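Local coordinates for protein DNA endonuclease i-cvui (PDB 5A74) that probably acts as a LAGLIDADG homing endonuclease in intron homing, here holding bound DNA and manganese in a protein dimer, at residues A16-A21 with L45-S50; L109-K114 with L129-V134. All coordinates share one frame; numbering follows the deposited sequence.

Contact 1 (A16-A21 with L45-S50); sequences AGFVDA and LTVFQS. With MN (manganese (II) ion), chain H; nucleotides of chain D; nucleotides of chain F.
V47 divides its two methyl groups between F18 and V19 and has the largest share of the strand's buried surface. CG1, anti to the V47 backbone N (chi1 179°), meets the F18 ring at its edge and near its plane, with F18 CE1 3.5 Å from V47 CG1. The other methyl turns to the helix's next residue, V19 CG2 lying 3.9 Å from V47 CG2. Two residues back along the strand, L45 and V19 reach toward each other tip to tip, V19 CG1 to L45 CD1 4.1 Å. No hydrogen bond links the segments, and their axes pass 8.4 Å apart at 80°, so the helix lies nearly across the strand.

Around this apolar seam the helix segment meets the DNA through manganese and the strand directly. A21 O binds manganese at 2.2 Å; two oxygens of the DG1 phosphate (chain F), OP1 and OP2, water 1, D22 of the second subunit and a further DNA phosphate complete the site. Water 1 also donates to D20 O at 2.9 Å, a second-shell bond that is likely to help position the water. On the strand, the F48 ring carries guanine C8 of DG1 over its centre, 3.2 Å above the plane, while S50 N gives a nearly straight bond (166°) to OP2 of DC14 in chain D, 2.9 Å away.

The helix bears the LAGLIDADG-type sequence and runs along the dimer interface, where A21 packs on A21 of the second subunit and F18 on its G17. Strand 39-50 pairs with strands 23-31 and 76-82; helix 54-64 packs on V47 through L57 and I60, and helix 84-94 covers L45.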
loop_
_atom_site.group_PDB
_atom_site.type_symbol
_atom_site.label_atom_id
_atom_site.label_comp_id
_atom_site.label_asym_id
_atom_site.label_seq_id
_atom_site.Cartn_x
_atom_site.Cartn_y
_atom_site.Cartn_z
ATOM N N ALA B 16 9.058 1.285 2.525
ATOM C CA ALA B 16 8.815 -0.144 2.660
ATOM C C ALA B 16 7.319 -0.436 2.859
ATOM O O ALA B 16 6.760 -1.339 2.208
ATOM C CB ALA B 16 9.639 -0.716 3.797
ATOM N N GLY B 17 6.677 0.327 3.745
ATOM C CA GLY B 17 5.245 0.185 3.955
ATOM C C GLY B 17 4.526 0.350 2.630
ATOM O O GLY B 17 3.785 -0.534 2.187
ATOM N N PHE B 18 4.795 1.466 1.966
ATOM C CA PHE B 18 4.193 1.733 0.671
ATOM C C PHE B 18 4.485 0.629 -0.349
ATOM O O PHE B 18 3.621 0.273 -1.152
ATOM C CB PHE B 18 4.659 3.082 0.137
ATOM C CG PHE B 18 3.637 3.758 -0.719
ATOM C CD1 PHE B 18 3.592 3.522 -2.084
ATOM C CD2 PHE B 18 2.697 4.602 -0.154
ATOM C CE1 PHE B 18 2.637 4.137 -2.871
ATOM C CE2 PHE B 18 1.737 5.213 -0.935
ATOM C CZ PHE B 18 1.707 4.979 -2.290
ATOM N N VAL B 19 5.701 0.088 -0.313
ATOM C CA VAL B 19 6.042 -1.025 -1.193
ATOM C C VAL B 19 5.304 -2.293 -0.755
ATOM O O VAL B 19 4.729 -2.997 -1.600
ATOM C CB VAL B 19 7.582 -1.261 -1.310
ATOM C CG1 VAL B 19 7.891 -2.561 -2.052
ATOM C CG2 VAL B 19 8.232 -0.100 -2.032
ATOM N N ASP B 20 5.300 -2.580 0.548
ATOM C CA ASP B 20 4.575 -3.755 1.041
ATOM C C ASP B 20 3.119 -3.691 0.585
ATOM O O ASP B 20 2.513 -4.716 0.296
ATOM C CB ASP B 20 4.658 -3.886 2.570
ATOM C CG ASP B 20 5.911 -4.621 3.035
ATOM O OD1 ASP B 20 6.344 -5.564 2.341
ATOM O OD2 ASP B 20 6.469 -4.257 4.098
ATOM N N ALA B 21 2.568 -2.483 0.479
ATOM C CA ALA B 21 1.155 -2.361 0.128
ATOM C C ALA B 21 0.885 -2.244 -1.382
ATOM O O ALA B 21 0.161 -3.064 -1.948
ATOM C CB ALA B 21 0.503 -1.218 0.902
ATOM N N LEU B 45 11.937 -3.434 -8.785
ATOM C CA LEU B 45 10.967 -2.973 -7.797
ATOM C C LEU B 45 10.063 -1.958 -8.481
ATOM O O LEU B 45 10.543 -1.088 -9.212
ATOM C CB LEU B 45 11.667 -2.350 -6.587
ATOM C CG LEU B 45 10.757 -1.836 -5.468
ATOM C CD1 LEU B 45 11.405 -2.051 -4.122
ATOM C CD2 LEU B 45 10.458 -0.363 -5.654
ATOM N N THR B 46 8.757 -2.068 -8.268
ATOM C CA THR B 46 7.818 -1.135 -8.903
ATOM C C THR B 46 6.787 -0.616 -7.904
ATOM O O THR B 46 6.290 -1.370 -7.068
ATOM C CB THR B 46 7.093 -1.766 -10.131
ATOM O OG1 THR B 46 8.039 -2.466 -10.964
ATOM C CG2 THR B 46 6.381 -0.685 -10.957
ATOM N N VAL B 47 6.479 0.673 -7.976
ATOM C CA VAL B 47 5.427 1.246 -7.137
ATOM C C VAL B 47 4.328 1.841 -8.020
ATOM O O VAL B 47 4.606 2.611 -8.949
ATOM C CB VAL B 47 5.975 2.314 -6.167
ATOM C CG1 VAL B 47 4.852 2.895 -5.331
ATOM C CG2 VAL B 47 7.048 1.715 -5.265
ATOM N N PHE B 48 3.088 1.467 -7.725
ATOM C CA PHE B 48 1.936 1.861 -8.525
ATOM C C PHE B 48 1.082 2.875 -7.796
ATOM O O PHE B 48 0.849 2.762 -6.580
ATOM C CB PHE B 48 1.068 0.639 -8.822
ATOM C CG PHE B 48 1.843 -0.534 -9.339
ATOM C CD1 PHE B 48 2.112 -0.652 -10.696
ATOM C CD2 PHE B 48 2.306 -1.516 -8.468
ATOM C CE1 PHE B 48 2.827 -1.728 -11.178
ATOM C CE2 PHE B 48 3.032 -2.592 -8.944
ATOM C CZ PHE B 48 3.293 -2.699 -10.299
ATOM N N GLN B 49 0.594 3.857 -8.539
ATOM C CA GLN B 49 -0.327 4.828 -7.975
ATOM C C GLN B 49 -1.033 5.532 -9.110
ATOM O O GLN B 49 -0.442 5.767 -10.175
ATOM C CB GLN B 49 0.417 5.836 -7.092
ATOM C CG GLN B 49 -0.467 6.534 -6.039
ATOM C CD GLN B 49 -0.977 5.586 -4.961
ATOM O OE1 GLN B 49 -0.551 4.435 -4.878
ATOM N NE2 GLN B 49 -1.893 6.075 -4.126
ATOM N N SER B 50 -2.311 5.825 -8.888
ATOM C CA SER B 50 -3.129 6.568 -9.840
ATOM C C SER B 50 -2.425 7.864 -10.210
ATOM O O SER B 50 -1.775 8.492 -9.363
ATOM C CB SER B 50 -4.497 6.862 -9.233
ATOM O OG SER B 50 -5.342 7.488 -10.176
HETATM MN MN MN H . -1.597 -4.407 -1.606
ATOM P P DC D 14 -3.852 3.498 -6.166
ATOM O OP1 DC D 14 -3.481 3.227 -4.754
ATOM O OP2 DC D 14 -3.918 4.898 -6.647
ATOM O "O5'" DC D 14 -2.871 2.693 -7.160
ATOM C "C5'" DC D 14 -2.242 1.493 -6.744
ATOM C "C4'" DC D 14 -3.225 0.341 -6.613
ATOM O "O4'" DC D 14 -3.914 0.112 -7.869
ATOM C "C3'" DC D 14 -2.609 -1.016 -6.277
ATOM O "O3'" DC D 14 -3.542 -1.748 -5.501
ATOM C "C2'" DC D 14 -2.450 -1.676 -7.647
ATOM C "C1'" DC D 14 -3.817 -1.273 -8.181
ATOM N N1 DC D 14 -4.127 -1.481 -9.642
ATOM C C2 DC D 14 -4.241 -2.769 -10.192
ATOM O O2 DC D 14 -4.054 -3.768 -9.481
ATOM N N3 DC D 14 -4.553 -2.888 -11.510
ATOM C C4 DC D 14 -4.757 -1.800 -12.259
ATOM N N4 DC D 14 -5.059 -1.964 -13.552
ATOM C C5 DC D 14 -4.653 -0.489 -11.719
ATOM C C6 DC D 14 -4.345 -0.377 -10.423
ATOM O OP3 DG F 1 -3.071 -4.724 -5.143
ATOM P P DG F 1 -1.991 -4.230 -4.254
ATOM O OP1 DG F 1 -2.616 -3.351 -3.238
ATOM O OP2 DG F 1 -1.244 -5.397 -3.742
ATOM O "O5'" DG F 1 -0.968 -3.404 -5.187
ATOM C "C5'" DG F 1 0.276 -3.949 -5.633
ATOM C "C4'" DG F 1 0.045 -5.132 -6.559
ATOM O "O4'" DG F 1 -0.680 -4.697 -7.737
ATOM C "C3'" DG F 1 1.296 -5.853 -7.051
ATOM O "O3'" DG F 1 1.141 -7.230 -6.720
ATOM C "C2'" DG F 1 1.310 -5.572 -8.558
ATOM C "C1'" DG F 1 -0.163 -5.362 -8.878
ATOM N N9 DG F 1 -0.488 -4.534 -10.049
ATOM C C8 DG F 1 -0.212 -3.195 -10.233
ATOM N N7 DG F 1 -0.655 -2.718 -11.367
ATOM C C5 DG F 1 -1.272 -3.804 -11.981
ATOM C C6 DG F 1 -1.930 -3.881 -13.233
ATOM O O6 DG F 1 -2.104 -2.971 -14.070
ATOM N N1 DG F 1 -2.415 -5.165 -13.476
ATOM C C2 DG F 1 -2.277 -6.237 -12.615
ATOM N N2 DG F 1 -2.814 -7.407 -13.016
ATOM N N3 DG F 1 -1.663 -6.163 -11.433
ATOM C C4 DG F 1 -1.185 -4.920 -11.181
ATOM P P DA F 2 2.378 -8.249 -6.845
ATOM O OP1 DA F 2 1.986 -9.478 -6.093
ATOM O OP2 DA F 2 3.641 -7.526 -6.501
ATOM O "O5'" DA F 2 2.437 -8.580 -8.414
ATOM C "C5'" DA F 2 1.348 -9.216 -9.084
ATOM C "C4'" DA F 2 1.617 -9.337 -10.575
ATOM O "O4'" DA F 2 1.407 -8.059 -11.239
ATOM C "C3'" DA F 2 3.010 -9.814 -10.992
ATOM O "O3'" DA F 2 2.837 -10.862 -11.933
ATOM C "C2'" DA F 2 3.598 -8.585 -11.678
ATOM C "C1'" DA F 2 2.328 -8.017 -12.310
ATOM N N9 DA F 2 2.426 -6.658 -12.865
ATOM C C8 DA F 2 3.270 -5.642 -12.494
ATOM N N7 DA F 2 3.120 -4.539 -13.196
ATOM C C5 DA F 2 2.101 -4.838 -14.094
ATOM C C6 DA F 2 1.457 -4.086 -15.120
ATOM N N6 DA F 2 1.750 -2.814 -15.441
ATOM N N1 DA F 2 0.478 -4.707 -15.824
ATOM C C2 DA F 2 0.171 -5.985 -15.516
ATOM N N3 DA F 2 0.708 -6.790 -14.583
ATOM C C4 DA F 2 1.673 -6.149 -13.902
HETATM O O HOH W 1 -0.044 -5.643 -0.809
#

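Contact 2 (L109-K114 with L129-V134); sequences LQIIKK and LLADKV
Q110 brings the one flat side chain among the touching residues against L130, but not by its flat part: Q110 CB lies 4.0 Å from L130 CD1, and beyond it the chain bends at chi2 and leads its amide away. Neither face nor edge of that amide meets the helix 129-134 segment; its OE1 receives instead a weak hydrogen bond from K113 NZ at 3.3 Å, within its own helix. With no ring on either side, the joint is made by aliphatic groups.

I111 and L130 face each other where the two backbones come nearest, their CA atoms 6.8 Å apart. CG1 of I111 stands beside the backbone N (chi1 -63°) and the chain runs on extended, which carries CD1 past the CB of L130 to A131, the next residue. The two side chains slide past one another in opposite directions, I111 CG1 at 3.7 Å from L130 CB, and I111 CD1 ends 4.3 Å from A131 CB. K114 crosses L130 at about a right angle, its CE 3.9 Å from L130 CD1, so L130 CD1 touches both K114 and Q110. An alanine in place of I111 would remove everything beyond CB, CG1 and CD1 included, and is likely to open a gap beside L130 and A131 where the helices meet.

The axes are 10.0 Å apart at 160°, a nearly antiparallel pair. On the sheet side of the pair, I111 packs on A27, V41 and V43, and A131 on A27 and V41. No hydrogen bond spans the segments, so dispersion and burial of apolar carbon appear to hold them; the one charged side chain among the touching residues, K114, has its NZ paired with E126, leaving its methylenes to cover L130.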
loop_
_atom_site.group_PDB
_atom_site.type_symbol
_atom_site.label_atom_id
_atom_site.label_comp_id
_atom_site.label_asym_id
_atom_site.label_seq_id
_atom_site.Cartn_x
_atom_site.Cartn_y
_atom_site.Cartn_z
ATOM N N LEU B 109 17.799 -10.575 -4.536
ATOM C CA LEU B 109 19.195 -10.392 -4.144
ATOM C C LEU B 109 20.045 -11.627 -4.467
ATOM O O LEU B 109 21.228 -11.489 -4.774
ATOM C CB LEU B 109 19.316 -10.004 -2.664
ATOM C CG LEU B 109 18.875 -8.594 -2.255
ATOM C CD1 LEU B 109 18.862 -8.447 -0.752
ATOM C CD2 LEU B 109 19.765 -7.528 -2.875
ATOM N N GLN B 110 19.453 -12.823 -4.408
ATOM C CA GLN B 110 20.161 -14.036 -4.843
ATOM C C GLN B 110 20.387 -14.031 -6.354
ATOM O O GLN B 110 21.411 -14.509 -6.846
ATOM C CB GLN B 110 19.395 -15.312 -4.462
ATOM C CG GLN B 110 19.194 -15.529 -2.972
ATOM C CD GLN B 110 20.477 -15.371 -2.168
ATOM O OE1 GLN B 110 21.571 -15.692 -2.639
ATOM N NE2 GLN B 110 20.344 -14.872 -0.943
ATOM N N ILE B 111 19.409 -13.498 -7.081
ATOM C CA ILE B 111 19.463 -13.450 -8.534
ATOM C C ILE B 111 20.484 -12.416 -9.003
ATOM O O ILE B 111 21.243 -12.655 -9.961
ATOM C CB ILE B 111 18.079 -13.110 -9.116
ATOM C CG1 ILE B 111 17.085 -14.218 -8.765
ATOM C CG2 ILE B 111 18.162 -12.876 -10.642
ATOM C CD1 ILE B 111 15.722 -14.020 -9.359
ATOM N N ILE B 112 20.495 -11.270 -8.323
ATOM C CA ILE B 112 21.429 -10.202 -8.647
ATOM C C ILE B 112 22.873 -10.704 -8.563
ATOM O O ILE B 112 23.723 -10.276 -9.344
ATOM C CB ILE B 112 21.199 -8.937 -7.774
ATOM C CG1 ILE B 112 19.832 -8.307 -8.089
ATOM C CG2 ILE B 112 22.297 -7.904 -8.012
ATOM C CD1 ILE B 112 19.504 -7.115 -7.237
ATOM N N LYS B 113 23.141 -11.637 -7.650
ATOM C CA LYS B 113 24.472 -12.250 -7.569
ATOM C C LYS B 113 24.891 -12.948 -8.870
ATOM O O LYS B 113 26.054 -12.886 -9.274
ATOM C CB LYS B 113 24.549 -13.234 -6.398
ATOM C CG LYS B 113 24.716 -12.559 -5.042
ATOM C CD LYS B 113 24.343 -13.505 -3.918
ATOM C CE LYS B 113 24.432 -12.833 -2.555
ATOM N NZ LYS B 113 24.050 -13.785 -1.457
ATOM N N LYS B 114 23.928 -13.585 -9.530
ATOM C CA LYS B 114 24.210 -14.429 -10.679
ATOM C C LYS B 114 24.298 -13.668 -12.007
ATOM O O LYS B 114 25.069 -14.046 -12.900
ATOM C CB LYS B 114 23.165 -15.539 -10.739
ATOM C CG LYS B 114 23.206 -16.420 -9.497
ATOM C CD LYS B 114 22.102 -17.462 -9.467
ATOM C CE LYS B 114 22.328 -18.426 -8.316
ATOM N NZ LYS B 114 23.619 -19.161 -8.477
ATOM N N LEU B 129 15.409 -20.382 -12.583
ATOM C CA LEU B 129 14.722 -21.192 -11.580
ATOM C C LEU B 129 14.363 -20.361 -10.362
ATOM O O LEU B 129 13.336 -20.598 -9.726
ATOM C CB LEU B 129 15.590 -22.371 -11.153
ATOM C CG LEU B 129 15.613 -23.545 -12.131
ATOM C CD1 LEU B 129 16.874 -24.351 -11.936
ATOM C CD2 LEU B 129 14.387 -24.413 -11.910
ATOM N N LEU B 130 15.220 -19.398 -10.034
ATOM C CA LEU B 130 14.985 -18.534 -8.883
ATOM C C LEU B 130 13.871 -17.552 -9.181
ATOM O O LEU B 130 13.049 -17.246 -8.317
ATOM C CB LEU B 130 16.262 -17.788 -8.494
ATOM C CG LEU B 130 17.158 -18.521 -7.491
ATOM C CD1 LEU B 130 18.546 -17.892 -7.441
ATOM C CD2 LEU B 130 16.518 -18.518 -6.104
ATOM N N ALA B 131 13.847 -17.057 -10.413
ATOM C CA ALA B 131 12.790 -16.153 -10.840
ATOM C C ALA B 131 11.437 -16.850 -10.736
ATOM O O ALA B 131 10.442 -16.228 -10.347
ATOM C CB ALA B 131 13.043 -15.664 -12.261
ATOM N N ASP B 132 11.406 -18.138 -11.083
ATOM C CA ASP B 132 10.172 -18.915 -11.001
ATOM C C ASP B 132 9.623 -18.874 -9.587
ATOM O O ASP B 132 8.422 -18.693 -9.384
ATOM C CB ASP B 132 10.401 -20.365 -11.444
ATOM C CG ASP B 132 9.949 -20.621 -12.877
ATOM O OD1 ASP B 132 9.952 -19.655 -13.678
ATOM O OD2 ASP B 132 9.592 -21.785 -13.202
ATOM N N LYS B 133 10.514 -18.993 -8.613
ATOM C CA LYS B 133 10.109 -18.992 -7.211
ATOM C C LYS B 133 9.585 -17.640 -6.710
ATOM O O LYS B 133 8.821 -17.580 -5.742
ATOM C CB LYS B 133 11.262 -19.483 -6.329
ATOM C CG LYS B 133 10.957 -20.818 -5.647
ATOM C CD LYS B 133 12.045 -21.211 -4.661
ATOM C CE LYS B 133 11.667 -22.452 -3.875
ATOM N NZ LYS B 133 12.834 -22.984 -3.117
ATOM N N VAL B 134 10.000 -16.554 -7.357
ATOM C CA VAL B 134 9.513 -15.227 -6.981
ATOM C C VAL B 134 8.105 -15.083 -7.526
ATOM O O VAL B 134 7.236 -14.468 -6.895
ATOM C CB VAL B 134 10.407 -14.121 -7.544
ATOM C CG1 VAL B 134 9.856 -12.749 -7.199
ATOM C CG2 VAL B 134 11.826 -14.278 -7.015
#

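Overall arrangement
Helix 6-22 comes first, and contact 1 closes when the chain, after 23 residues of mostly strand, returns along strand 39-50 to lie across that helix. Contact 2 opens only later: segment 109-114 is met by 129-134 after 14 residues, over half of them helical. The two are therefore in series, neither nested nor crossed, with centres 21 Å apart on opposite sides of the chain's centre and nearest atoms about 9 Å from each other. Strand 39-50 relates them, since its 45-50 end serves contact 1 while V41 and V43 lie under contact 2. Together they tie the interface helix and the later helices to one antiparallel sheet.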